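Long-range contacts in glycoside hydrolase family protein (Novosphingobium sp. PP1Y, PDB 6Q2F), which probably hydrolyses alpha-L-rhamnosides, cleaving rhamnose from glycosides as other alpha-L-rhamnosidases do: residues A[58-63]-A[89-94]; A[64-69]-A[111-116]; A[675-680]-A[697-702]; A[96-101]-A[683-688]. All coordinates share one frame; numbering follows the deposited sequence.

All four contacts lie on one side of the chain's centre, in and around a (beta/alpha)8 barrel. Interaction 1 is in the barrel wall; interaction 3, its centre 13 Å from that of interaction 1, joins the end of the eighth strand to a segment beside it. Trp58 O probably hydrogen-bonds to Ser680 N (2.7 Å), and Trp58 N to Ile677 O. Interaction 2 lies outside the wall, its centre 12 Å from that of interaction 1, Ile66 CD1 packing on Trp61 CE3. Interaction 4 joins two loops, meeting interaction 2 at Thr67 OG1 and Pro684 O (2.7 Å). A sodium ion, bound by Glu644 among others, lies about 5 Å from the Trp58 side chain, probably at the active-site end.

Interaction 1. Residues A[58-63]-A[89-94]; sequences WWHWMN and FDANLQ
The first beta-alpha-beta unit of the barrel brings strand 58-62 beside strand 89-91, in parallel, with Phe89 lodged against Trp58 and His60. The rim of the phenyl ring points into the face of the indole in a T-shaped pair, planes 68° apart, and Phe89 CE2 comes to 3.3 Å from Trp58 CD2. Against His60 the same ring lies nearly flat, an offset stack with centroids 4.6 Å apart and planes inclined by 20°; the two side chains run side by side, each with CG near -60° about chi1. The backbones are joined from Trp61 N to Phe89 O (2.7 Å, almost straight), from Ala91 N to Trp61 O (3.0 Å) and from Asn63 N to Ala91 O (2.9 Å), whereas Phe89 N to Trp59 O is weak. Beyond the strands one water accepts from Asn63 ND2 and Asn92 ND2, whose amide planes stand almost perpendicular; Asn63 OD1 is bonded to Thr95 N. Met62, present as selenomethionine, bends its chain so that CE meets Leu93 CB at 4.0 Å. Trp59 and Trp61, on the other face from His60, pack on helix 68-81, and strand 497-502 contributes Leu501 against Trp58 and Phe89.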
# COMPACT_ATOMS: atom_id res chain seq x y z
N TRP A 58 -7.19 -5.72 13.29
CA TRP A 58 -6.26 -4.92 14.05
C TRP A 58 -6.92 -4.54 15.37
O TRP A 58 -8.14 -4.34 15.45
CB TRP A 58 -5.84 -3.68 13.25
CG TRP A 58 -4.75 -4.00 12.26
CD1 TRP A 58 -4.27 -5.24 11.96
CD2 TRP A 58 -3.97 -3.07 11.50
NE1 TRP A 58 -3.26 -5.14 11.03
CE2 TRP A 58 -3.05 -3.82 10.74
CE3 TRP A 58 -3.95 -1.68 11.39
CZ2 TRP A 58 -2.14 -3.23 9.87
CZ3 TRP A 58 -3.04 -1.09 10.53
CH2 TRP A 58 -2.14 -1.86 9.78
N TRP A 59 -6.11 -4.45 16.42
CA TRP A 59 -6.62 -4.37 17.80
C TRP A 59 -5.76 -3.36 18.57
O TRP A 59 -4.85 -3.72 19.31
CB TRP A 59 -6.60 -5.75 18.43
CG TRP A 59 -7.19 -5.88 19.79
CD1 TRP A 59 -8.46 -5.51 20.20
CD2 TRP A 59 -6.59 -6.55 20.90
NE1 TRP A 59 -8.64 -5.87 21.52
CE2 TRP A 59 -7.51 -6.50 21.97
CE3 TRP A 59 -5.35 -7.15 21.11
CZ2 TRP A 59 -7.23 -7.05 23.22
CZ3 TRP A 59 -5.06 -7.68 22.35
CH2 TRP A 59 -6.00 -7.63 23.39
N HIS A 60 -6.07 -2.08 18.38
CA HIS A 60 -5.26 -1.01 18.94
C HIS A 60 -5.57 -0.81 20.41
O HIS A 60 -6.73 -0.72 20.81
CB HIS A 60 -5.51 0.30 18.19
CG HIS A 60 -4.98 0.30 16.79
ND1 HIS A 60 -5.68 -0.21 15.72
CD2 HIS A 60 -3.82 0.79 16.28
CE1 HIS A 60 -4.98 -0.05 14.61
NE2 HIS A 60 -3.84 0.55 14.93
N TRP A 61 -4.52 -0.75 21.23
CA TRP A 61 -4.62 -0.32 22.62
C TRP A 61 -4.41 1.19 22.65
O TRP A 61 -3.31 1.67 22.41
CB TRP A 61 -3.58 -1.04 23.48
CG TRP A 61 -3.88 -2.48 23.75
CD1 TRP A 61 -4.89 -3.22 23.24
CD2 TRP A 61 -3.13 -3.35 24.61
NE1 TRP A 61 -4.83 -4.51 23.73
CE2 TRP A 61 -3.75 -4.60 24.58
CE3 TRP A 61 -1.97 -3.18 25.40
CZ2 TRP A 61 -3.28 -5.69 25.32
CZ3 TRP A 61 -1.52 -4.24 26.14
CH2 TRP A 61 -2.17 -5.49 26.09
N MSE A 62 -5.48 1.94 22.95
CA MSE A 62 -5.45 3.38 22.79
C MSE A 62 -4.89 4.11 24.03
O MSE A 62 -5.60 4.29 25.01
CB MSE A 62 -6.86 3.91 22.49
CG MSE A 62 -7.49 3.46 21.16
SE MSE A 62 -6.28 3.57 19.65
CE MSE A 62 -6.00 5.50 19.82
N ASN A 63 -3.61 4.51 23.97
CA ASN A 63 -3.04 5.44 24.95
C ASN A 63 -3.18 4.92 26.38
O ASN A 63 -3.60 5.63 27.29
CB ASN A 63 -3.70 6.82 24.80
CG ASN A 63 -2.94 7.94 25.50
OD1 ASN A 63 -3.45 9.05 25.61
ND2 ASN A 63 -1.71 7.66 25.95
N PHE A 89 -1.60 -3.38 18.65
CA PHE A 89 -0.74 -2.20 18.62
C PHE A 89 -0.90 -1.46 19.93
O PHE A 89 -2.04 -1.25 20.39
CB PHE A 89 -1.09 -1.23 17.49
CG PHE A 89 -1.08 -1.85 16.13
CD1 PHE A 89 0.09 -1.93 15.42
CD2 PHE A 89 -2.25 -2.35 15.57
CE1 PHE A 89 0.11 -2.50 14.15
CE2 PHE A 89 -2.24 -2.92 14.30
CZ PHE A 89 -1.07 -2.99 13.60
N ASP A 90 0.22 -1.07 20.54
CA ASP A 90 0.16 -0.10 21.64
C ASP A 90 0.34 1.27 21.02
O ASP A 90 1.46 1.67 20.70
CB ASP A 90 1.21 -0.39 22.71
CG ASP A 90 0.99 0.45 23.96
OD1 ASP A 90 -0.01 0.18 24.68
OD2 ASP A 90 1.78 1.38 24.22
N ALA A 91 -0.75 2.01 20.85
CA ALA A 91 -0.77 3.25 20.07
C ALA A 91 -0.82 4.45 21.00
O ALA A 91 -1.81 4.65 21.71
CB ALA A 91 -1.96 3.27 19.11
N ASN A 92 0.23 5.28 20.96
CA ASN A 92 0.35 6.43 21.85
C ASN A 92 -0.24 7.68 21.20
O ASN A 92 0.43 8.68 20.98
CB ASN A 92 1.81 6.65 22.24
CG ASN A 92 1.97 7.68 23.36
OD1 ASN A 92 2.49 8.78 23.14
ND2 ASN A 92 1.55 7.32 24.56
N LEU A 93 -1.52 7.59 20.85
CA LEU A 93 -2.28 8.72 20.33
C LEU A 93 -3.14 9.29 21.44
O LEU A 93 -3.80 8.54 22.16
CB LEU A 93 -3.16 8.30 19.15
CG LEU A 93 -2.44 7.75 17.92
CD1 LEU A 93 -3.42 7.61 16.77
CD2 LEU A 93 -1.31 8.69 17.51
N GLN A 94 -3.12 10.61 21.58
CA GLN A 94 -3.83 11.28 22.67
C GLN A 94 -5.31 10.86 22.70
O GLN A 94 -6.06 11.10 21.75
CB GLN A 94 -3.70 12.79 22.52
CG GLN A 94 -4.39 13.55 23.65
CD GLN A 94 -3.81 14.93 23.86
OE1 GLN A 94 -3.54 15.32 24.99
NE2 GLN A 94 -3.62 15.67 22.77
O HOH W 1 -1.88 2.01 24.75
O HOH W 2 0.20 5.52 26.03

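Interaction 2. Residues A[64-69]-A[111-116]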
# COMPACT_ATOMS: atom_id res chain seq x y z
N GLY A 64 -2.83 3.65 26.59
CA GLY A 64 -2.89 3.09 27.93
C GLY A 64 -4.28 2.71 28.42
O GLY A 64 -4.40 2.21 29.55
N ASN A 65 -5.34 2.94 27.63
CA ASN A 65 -6.69 2.56 28.03
C ASN A 65 -6.86 1.05 27.85
O ASN A 65 -7.35 0.56 26.83
CB ASN A 65 -7.72 3.32 27.20
CG ASN A 65 -7.89 4.75 27.68
OD1 ASN A 65 -8.31 4.97 28.81
ND2 ASN A 65 -7.58 5.72 26.83
N ILE A 66 -6.46 0.30 28.88
CA ILE A 66 -6.29 -1.15 28.79
C ILE A 66 -6.70 -1.78 30.11
O ILE A 66 -6.25 -1.33 31.17
CB ILE A 66 -4.82 -1.53 28.51
CG1 ILE A 66 -4.27 -0.81 27.28
CG2 ILE A 66 -4.67 -3.04 28.39
CD1 ILE A 66 -2.74 -0.54 27.39
N THR A 67 -7.51 -2.83 30.06
CA THR A 67 -7.73 -3.67 31.24
C THR A 67 -7.77 -5.13 30.80
O THR A 67 -8.16 -5.45 29.68
CB THR A 67 -9.02 -3.36 32.00
OG1 THR A 67 -10.16 -3.68 31.20
CG2 THR A 67 -9.11 -1.89 32.45
N LYS A 68 -7.38 -6.02 31.72
CA LYS A 68 -7.52 -7.44 31.46
C LYS A 68 -8.99 -7.83 31.31
O LYS A 68 -9.33 -8.68 30.48
CB LYS A 68 -6.86 -8.24 32.58
CG LYS A 68 -5.34 -8.36 32.38
CD LYS A 68 -4.62 -8.41 33.71
CE LYS A 68 -4.23 -9.83 34.04
NZ LYS A 68 -3.73 -9.93 35.42
N ASP A 69 -9.86 -7.23 32.11
CA ASP A 69 -11.28 -7.52 32.00
C ASP A 69 -11.78 -7.25 30.60
O ASP A 69 -12.51 -8.06 30.03
CB ASP A 69 -12.06 -6.70 33.02
CG ASP A 69 -13.56 -6.90 32.86
OD1 ASP A 69 -14.04 -7.99 33.19
OD2 ASP A 69 -14.24 -5.96 32.41
N LYS A 111 2.75 -5.28 30.99
CA LYS A 111 3.25 -6.57 30.52
C LYS A 111 2.33 -7.69 30.96
O LYS A 111 2.09 -8.64 30.20
CB LYS A 111 4.68 -6.80 31.01
CG LYS A 111 5.69 -5.87 30.33
CD LYS A 111 7.15 -6.19 30.67
CE LYS A 111 7.45 -6.19 32.16
NZ LYS A 111 8.89 -6.57 32.35
N ASP A 112 1.78 -7.59 32.17
CA ASP A 112 0.84 -8.60 32.63
C ASP A 112 -0.44 -8.58 31.80
O ASP A 112 -1.01 -9.63 31.50
CB ASP A 112 0.53 -8.40 34.11
CG ASP A 112 -0.14 -9.60 34.72
OD1 ASP A 112 0.39 -10.73 34.56
OD2 ASP A 112 -1.20 -9.44 35.34
N ALA A 113 -0.89 -7.39 31.40
CA ALA A 113 -2.03 -7.32 30.49
C ALA A 113 -1.72 -8.01 29.17
O ALA A 113 -2.52 -8.81 28.67
CB ALA A 113 -2.43 -5.86 30.24
N PHE A 114 -0.56 -7.74 28.59
CA PHE A 114 -0.24 -8.36 27.31
C PHE A 114 -0.08 -9.87 27.45
O PHE A 114 -0.54 -10.63 26.59
CB PHE A 114 1.03 -7.77 26.68
CG PHE A 114 1.29 -8.31 25.30
CD1 PHE A 114 0.68 -7.73 24.20
CD2 PHE A 114 2.06 -9.45 25.11
CE1 PHE A 114 0.86 -8.25 22.92
CE2 PHE A 114 2.25 -9.98 23.83
CZ PHE A 114 1.65 -9.37 22.74
N ARG A 115 0.58 -10.31 28.52
CA ARG A 115 0.68 -11.74 28.79
C ARG A 115 -0.71 -12.37 28.85
O ARG A 115 -0.93 -13.46 28.32
CB ARG A 115 1.43 -11.98 30.11
CG ARG A 115 1.43 -13.44 30.53
CD ARG A 115 2.36 -13.70 31.71
NE ARG A 115 3.73 -13.32 31.39
CZ ARG A 115 4.79 -13.61 32.15
NH1 ARG A 115 4.64 -14.29 33.27
NH2 ARG A 115 5.99 -13.21 31.77
N PHE A 116 -1.64 -11.70 29.52
CA PHE A 116 -3.01 -12.18 29.58
C PHE A 116 -3.63 -12.26 28.19
O PHE A 116 -4.30 -13.23 27.87
CB PHE A 116 -3.83 -11.27 30.47
CG PHE A 116 -5.24 -11.74 30.66
CD1 PHE A 116 -5.50 -12.81 31.50
CD2 PHE A 116 -6.29 -11.12 30.00
CE1 PHE A 116 -6.82 -13.24 31.70
CE2 PHE A 116 -7.60 -11.56 30.19
CZ PHE A 116 -7.86 -12.62 31.03
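Lys68, in the first turn of helix 68-81, reaches across to Asp112 and Phe116 of helix 108-124; the two are the first and second helices packed round the outside of the (beta/alpha)8 barrel. Thr67, the N-cap of the first of them, turns its hydroxyl to Gly70 N. In sequence order the second helix offers Asp112 first. Its CG stands anti to the backbone N (chi1 -165°), which brings OD2 up to Lys68 NZ in a salt bridge of 2.6 Å. The ammonium comes to the syn side of that oxygen, 30° out of the carboxylate plane, and Lys68 CE follows at 3.3 Å from the same OD2. An asparagine in place of Asp112 would probably leave the lysine's charge without its mate and its end less firmly placed along the helix. Next comes Ala113, small enough for the chains to approach closely: its CA lies 4.0 Å from Lys68 CG, and Ala113 CB meets Ile66 CG2 at 4.0 Å. Phe114 packs the helix on strand 127-131. One turn after Asp112, Phe116 sets one face of its ring against the aliphatic part of Lys68. Lys68 CB stands over that face, while CG is 3.8 Å from Phe116 CD2. The long lysine chain, bent at chi2 and chi3, thus crosses the phenylalanine before reaching the carboxylate. Next along the same ring edge, Phe116 CE2 lies 3.4 Å from the carbonyl oxygen Lys68 O.

Interaction 3. Residues A[675-680]-A[697-702]; sequences PVIHTS and FGQYFN
Phe701, His678 and Gln699 bury the most surface where the end of strand 674-677 meets the chain leaving the short strand 697-698. The His678 ring, with CG anti to the backbone N (chi1 -176°), reaches the other segment, and its ND1 donates to Gly698 O at 3.1 Å. That oxygen lies almost in the plane of the imidazole, although the bond is bent, 137° at the hydrogen. Cis peptides precede both Thr679 and Gln699. The first turns His678 O and Thr679 N to Gln699 N and Gln699 O; the second turns Gly698 O and Gln699 N to His678 ND1 and His678 O. Gln699 N gives a bond to His678 O (2.7 Å), and Thr679 N a longer one to Gln699 O (3.3 Å), arriving from above the carbonyl plane. A leucine in place of His678 would probably leave Gly698 O without this donor and the segments joined here by backbone bonds alone. Beyond Gln699, whose amide NE2 bonds to Met646 O, Phe701 N donates to Thr679 O at 3.0 Å. Phe701 O in turn receives the Ser680 hydroxyl (OG to O, 2.6 Å), while the phenyl ring lies against Ile677, CD1 to CE2 3.9 Å, and meets Trp77 edge-to-face. Thr679 OG1 is buried without a partner in the model. Gly698 CA lies against one face of the Tyr700 ring, where a CB would collide with Tyr700 CE1. Strand 674-677 is the eighth of the barrel, and a non-prolyl cis peptide following this strand is known from other (beta/alpha)8 glycoside hydrolases.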
# COMPACT_ATOMS: atom_id res chain seq x y z
N PRO A 675 -8.60 -10.88 4.82
CA PRO A 675 -8.81 -9.50 5.27
C PRO A 675 -8.36 -9.35 6.72
O PRO A 675 -8.53 -10.26 7.55
CB PRO A 675 -10.32 -9.30 5.11
CG PRO A 675 -10.70 -10.30 3.98
CD PRO A 675 -9.85 -11.49 4.32
N VAL A 676 -7.73 -8.22 7.01
CA VAL A 676 -7.39 -7.84 8.37
C VAL A 676 -8.10 -6.52 8.60
O VAL A 676 -7.69 -5.48 8.08
CB VAL A 676 -5.87 -7.73 8.59
CG1 VAL A 676 -5.56 -7.49 10.08
CG2 VAL A 676 -5.17 -9.02 8.09
N ILE A 677 -9.22 -6.57 9.29
CA ILE A 677 -10.03 -5.40 9.45
C ILE A 677 -9.46 -4.31 10.30
O ILE A 677 -9.12 -4.52 11.40
CB ILE A 677 -11.44 -5.76 9.91
CG1 ILE A 677 -12.07 -6.74 8.96
CG2 ILE A 677 -12.30 -4.52 10.03
CD1 ILE A 677 -13.06 -7.66 9.58
N HIS A 678 -9.40 -3.14 9.73
CA HIS A 678 -8.97 -1.96 10.39
C HIS A 678 -10.22 -1.22 10.84
O HIS A 678 -10.86 -0.67 10.01
CB HIS A 678 -8.26 -1.09 9.39
CG HIS A 678 -7.68 0.15 9.96
ND1 HIS A 678 -8.44 1.21 10.35
CD2 HIS A 678 -6.40 0.49 10.19
CE1 HIS A 678 -7.66 2.15 10.83
NE2 HIS A 678 -6.42 1.74 10.74
N THR A 679 -10.56 -1.17 12.13
CA THR A 679 -9.93 -1.83 13.24
C THR A 679 -10.95 -2.21 14.31
O THR A 679 -12.09 -1.89 14.24
CB THR A 679 -9.01 -0.94 14.10
OG1 THR A 679 -9.23 0.43 13.87
CG2 THR A 679 -7.68 -1.31 13.99
N SER A 680 -10.45 -2.90 15.30
CA SER A 680 -11.16 -3.31 16.42
C SER A 680 -10.39 -2.77 17.61
O SER A 680 -9.61 -3.45 18.20
CB SER A 680 -11.23 -4.82 16.45
OG SER A 680 -12.14 -5.26 17.38
N PHE A 697 -10.45 7.60 12.77
CA PHE A 697 -10.59 6.52 11.83
C PHE A 697 -11.48 5.39 12.23
O PHE A 697 -11.57 5.04 13.36
CB PHE A 697 -9.23 5.91 11.52
CG PHE A 697 -8.24 6.87 10.99
CD1 PHE A 697 -8.24 7.22 9.70
CD2 PHE A 697 -7.29 7.38 11.80
CE1 PHE A 697 -7.33 8.10 9.21
CE2 PHE A 697 -6.36 8.25 11.33
CZ PHE A 697 -6.38 8.61 10.02
N GLY A 698 -12.10 4.81 11.24
CA GLY A 698 -12.91 3.63 11.40
C GLY A 698 -12.08 2.56 10.72
O GLY A 698 -11.02 2.88 10.31
N GLN A 699 -12.53 1.33 10.58
CA GLN A 699 -13.78 0.83 11.06
C GLN A 699 -13.82 0.83 12.56
O GLN A 699 -12.82 0.91 13.20
CB GLN A 699 -14.02 -0.60 10.60
CG GLN A 699 -14.22 -0.76 9.13
CD GLN A 699 -15.43 -0.04 8.64
OE1 GLN A 699 -16.50 -0.29 9.09
NE2 GLN A 699 -15.26 0.84 7.72
N TYR A 700 -15.01 0.71 13.08
CA TYR A 700 -15.27 0.76 14.52
C TYR A 700 -15.71 -0.62 15.02
O TYR A 700 -16.63 -0.75 15.83
CB TYR A 700 -16.33 1.83 14.83
CG TYR A 700 -15.94 3.20 14.31
CD1 TYR A 700 -16.22 3.58 13.00
CD2 TYR A 700 -15.26 4.10 15.12
CE1 TYR A 700 -15.85 4.81 12.52
CE2 TYR A 700 -14.87 5.33 14.64
CZ TYR A 700 -15.17 5.69 13.34
OH TYR A 700 -14.79 6.92 12.87
N PHE A 701 -15.03 -1.66 14.54
CA PHE A 701 -15.54 -3.03 14.58
C PHE A 701 -15.08 -3.73 15.85
O PHE A 701 -14.16 -4.55 15.84
CB PHE A 701 -15.08 -3.76 13.32
CG PHE A 701 -15.65 -5.12 13.15
CD1 PHE A 701 -17.03 -5.31 13.16
CD2 PHE A 701 -14.83 -6.21 12.95
CE1 PHE A 701 -17.57 -6.59 12.98
CE2 PHE A 701 -15.35 -7.48 12.77
CZ PHE A 701 -16.72 -7.66 12.78
N ASN A 702 -15.72 -3.40 16.97
CA ASN A 702 -15.43 -4.05 18.25
C ASN A 702 -16.75 -4.35 18.96
O ASN A 702 -17.84 -4.15 18.41
CB ASN A 702 -14.48 -3.23 19.13
CG ASN A 702 -15.06 -1.86 19.54
OD1 ASN A 702 -16.28 -1.66 19.60
ND2 ASN A 702 -14.17 -0.92 19.84

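Interaction 4. Residues A[96-101]-A[683-688]; sequences PQIVDH and VPVDDK
Ile98 packs its side chain between Lys688 on one flank and Pro684 and Val685 at its end. From CB, which lies 3.7 Å from Lys688 CD, the branches part. The methyl CG2 goes to the lysine and presses on Lys688 CD at 3.5 Å, tighter than an ordinary van der Waals contact; the two chains run antiparallel, side against side. The other branch takes the less common position between the backbone N and the carbonyl carbon (chi1 65°), which sends CG1 towards the opposing loop, 4.2 Å from Val685 CG2. At the tip, CD1 comes within 3.6 Å of the same Val685 CG2 and within 3.9 Å of Pro684 CG. Both segments belong to loops that follow barrel strands: residues 96-101 come after strand 85-91, and residues 683-688 come after strand 674-677. They so lie at the C-terminal end of the barrel, where beta-to-alpha loops of this fold carry the active site. No direct hydrogen bond links them. Val99 adds a second apolar touch, its CG1 resting on Pro684 CB at 3.5 Å, the two side chains set nearly square to each other. Trp1115, of strand 1115-1116, touches Ile98 and makes a cation-pi contact with Lys688. A water lies within hydrogen-bonding distance of Ile98 O (3.0 Å) and Asp687 OD1 (3.1 Å), and accepts from Lys688 NZ.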
# COMPACT_ATOMS: atom_id res chain seq x y z
N PRO A 96 -8.74 10.34 25.62
CA PRO A 96 -9.19 10.58 26.99
C PRO A 96 -9.05 9.32 27.83
O PRO A 96 -9.19 8.20 27.35
CB PRO A 96 -10.66 11.00 26.83
CG PRO A 96 -10.76 11.48 25.39
CD PRO A 96 -9.80 10.62 24.63
N GLN A 97 -8.73 9.53 29.10
CA GLN A 97 -8.58 8.43 30.04
C GLN A 97 -9.97 8.02 30.52
O GLN A 97 -10.67 8.80 31.16
CB GLN A 97 -7.70 8.83 31.21
CG GLN A 97 -7.34 7.66 32.11
CD GLN A 97 -6.59 8.10 33.34
OE1 GLN A 97 -5.78 9.02 33.30
NE2 GLN A 97 -6.86 7.43 34.47
N ILE A 98 -10.37 6.80 30.18
CA ILE A 98 -11.63 6.23 30.64
C ILE A 98 -11.41 5.02 31.51
O ILE A 98 -12.37 4.39 31.94
CB ILE A 98 -12.55 5.89 29.45
CG1 ILE A 98 -11.92 4.77 28.62
CG2 ILE A 98 -12.71 7.11 28.58
CD1 ILE A 98 -12.92 4.08 27.70
N VAL A 99 -10.16 4.69 31.79
CA VAL A 99 -9.84 3.69 32.77
C VAL A 99 -9.37 4.38 34.04
O VAL A 99 -8.96 5.54 34.05
CB VAL A 99 -8.76 2.72 32.26
CG1 VAL A 99 -9.25 2.01 31.02
CG2 VAL A 99 -7.46 3.49 31.99
N ASP A 100 -9.43 3.63 35.13
CA ASP A 100 -8.97 4.12 36.42
C ASP A 100 -7.50 4.55 36.37
O ASP A 100 -7.13 5.57 36.97
CB ASP A 100 -9.20 3.03 37.46
CG ASP A 100 -8.79 3.45 38.83
OD1 ASP A 100 -7.60 3.28 39.15
OD2 ASP A 100 -9.66 3.95 39.58
N HIS A 101 -6.66 3.81 35.65
CA HIS A 101 -5.27 4.20 35.48
C HIS A 101 -4.71 3.65 34.17
O HIS A 101 -4.88 2.47 33.86
CB HIS A 101 -4.41 3.72 36.66
CG HIS A 101 -4.54 2.26 36.93
ND1 HIS A 101 -5.59 1.72 37.64
CD2 HIS A 101 -3.74 1.21 36.60
CE1 HIS A 101 -5.44 0.41 37.73
NE2 HIS A 101 -4.32 0.08 37.11
N VAL A 683 -11.58 -2.46 23.95
CA VAL A 683 -12.60 -1.87 24.81
C VAL A 683 -12.25 -2.16 26.26
O VAL A 683 -12.42 -3.29 26.73
CB VAL A 683 -13.99 -2.41 24.46
CG1 VAL A 683 -15.05 -1.87 25.44
CG2 VAL A 683 -14.33 -2.08 23.02
N PRO A 684 -11.70 -1.19 26.99
CA PRO A 684 -11.24 -1.48 28.37
C PRO A 684 -12.34 -1.47 29.41
O PRO A 684 -12.18 -2.12 30.45
CB PRO A 684 -10.24 -0.36 28.64
CG PRO A 684 -10.85 0.79 27.90
CD PRO A 684 -11.29 0.16 26.57
N VAL A 685 -13.44 -0.75 29.18
CA VAL A 685 -14.54 -0.65 30.14
C VAL A 685 -15.85 -0.71 29.35
O VAL A 685 -15.91 -0.28 28.20
CB VAL A 685 -14.47 0.65 30.99
CG1 VAL A 685 -13.17 0.70 31.79
CG2 VAL A 685 -14.55 1.88 30.11
N ASP A 686 -16.89 -1.24 29.98
CA ASP A 686 -18.13 -1.48 29.25
C ASP A 686 -19.06 -0.26 29.19
O ASP A 686 -19.84 -0.16 28.24
CB ASP A 686 -18.90 -2.66 29.85
CG ASP A 686 -18.09 -3.97 29.83
OD1 ASP A 686 -17.10 -4.04 29.08
OD2 ASP A 686 -18.46 -4.92 30.54
N ASP A 687 -18.94 0.69 30.14
CA ASP A 687 -19.98 1.70 30.33
C ASP A 687 -20.02 2.72 29.20
O ASP A 687 -21.10 3.21 28.84
CB ASP A 687 -19.79 2.42 31.67
CG ASP A 687 -18.33 2.88 31.90
OD1 ASP A 687 -17.55 2.97 30.94
OD2 ASP A 687 -17.97 3.16 33.06
N LYS A 688 -18.87 3.07 28.63
CA LYS A 688 -18.82 4.13 27.62
C LYS A 688 -19.13 3.53 26.25
O LYS A 688 -18.32 2.76 25.70
CB LYS A 688 -17.47 4.83 27.66
CG LYS A 688 -17.44 5.89 28.80
CD LYS A 688 -16.11 6.57 28.94
CE LYS A 688 -16.18 7.67 30.02
NZ LYS A 688 -16.43 7.11 31.38
O HOH W 3 -15.34 4.89 32.00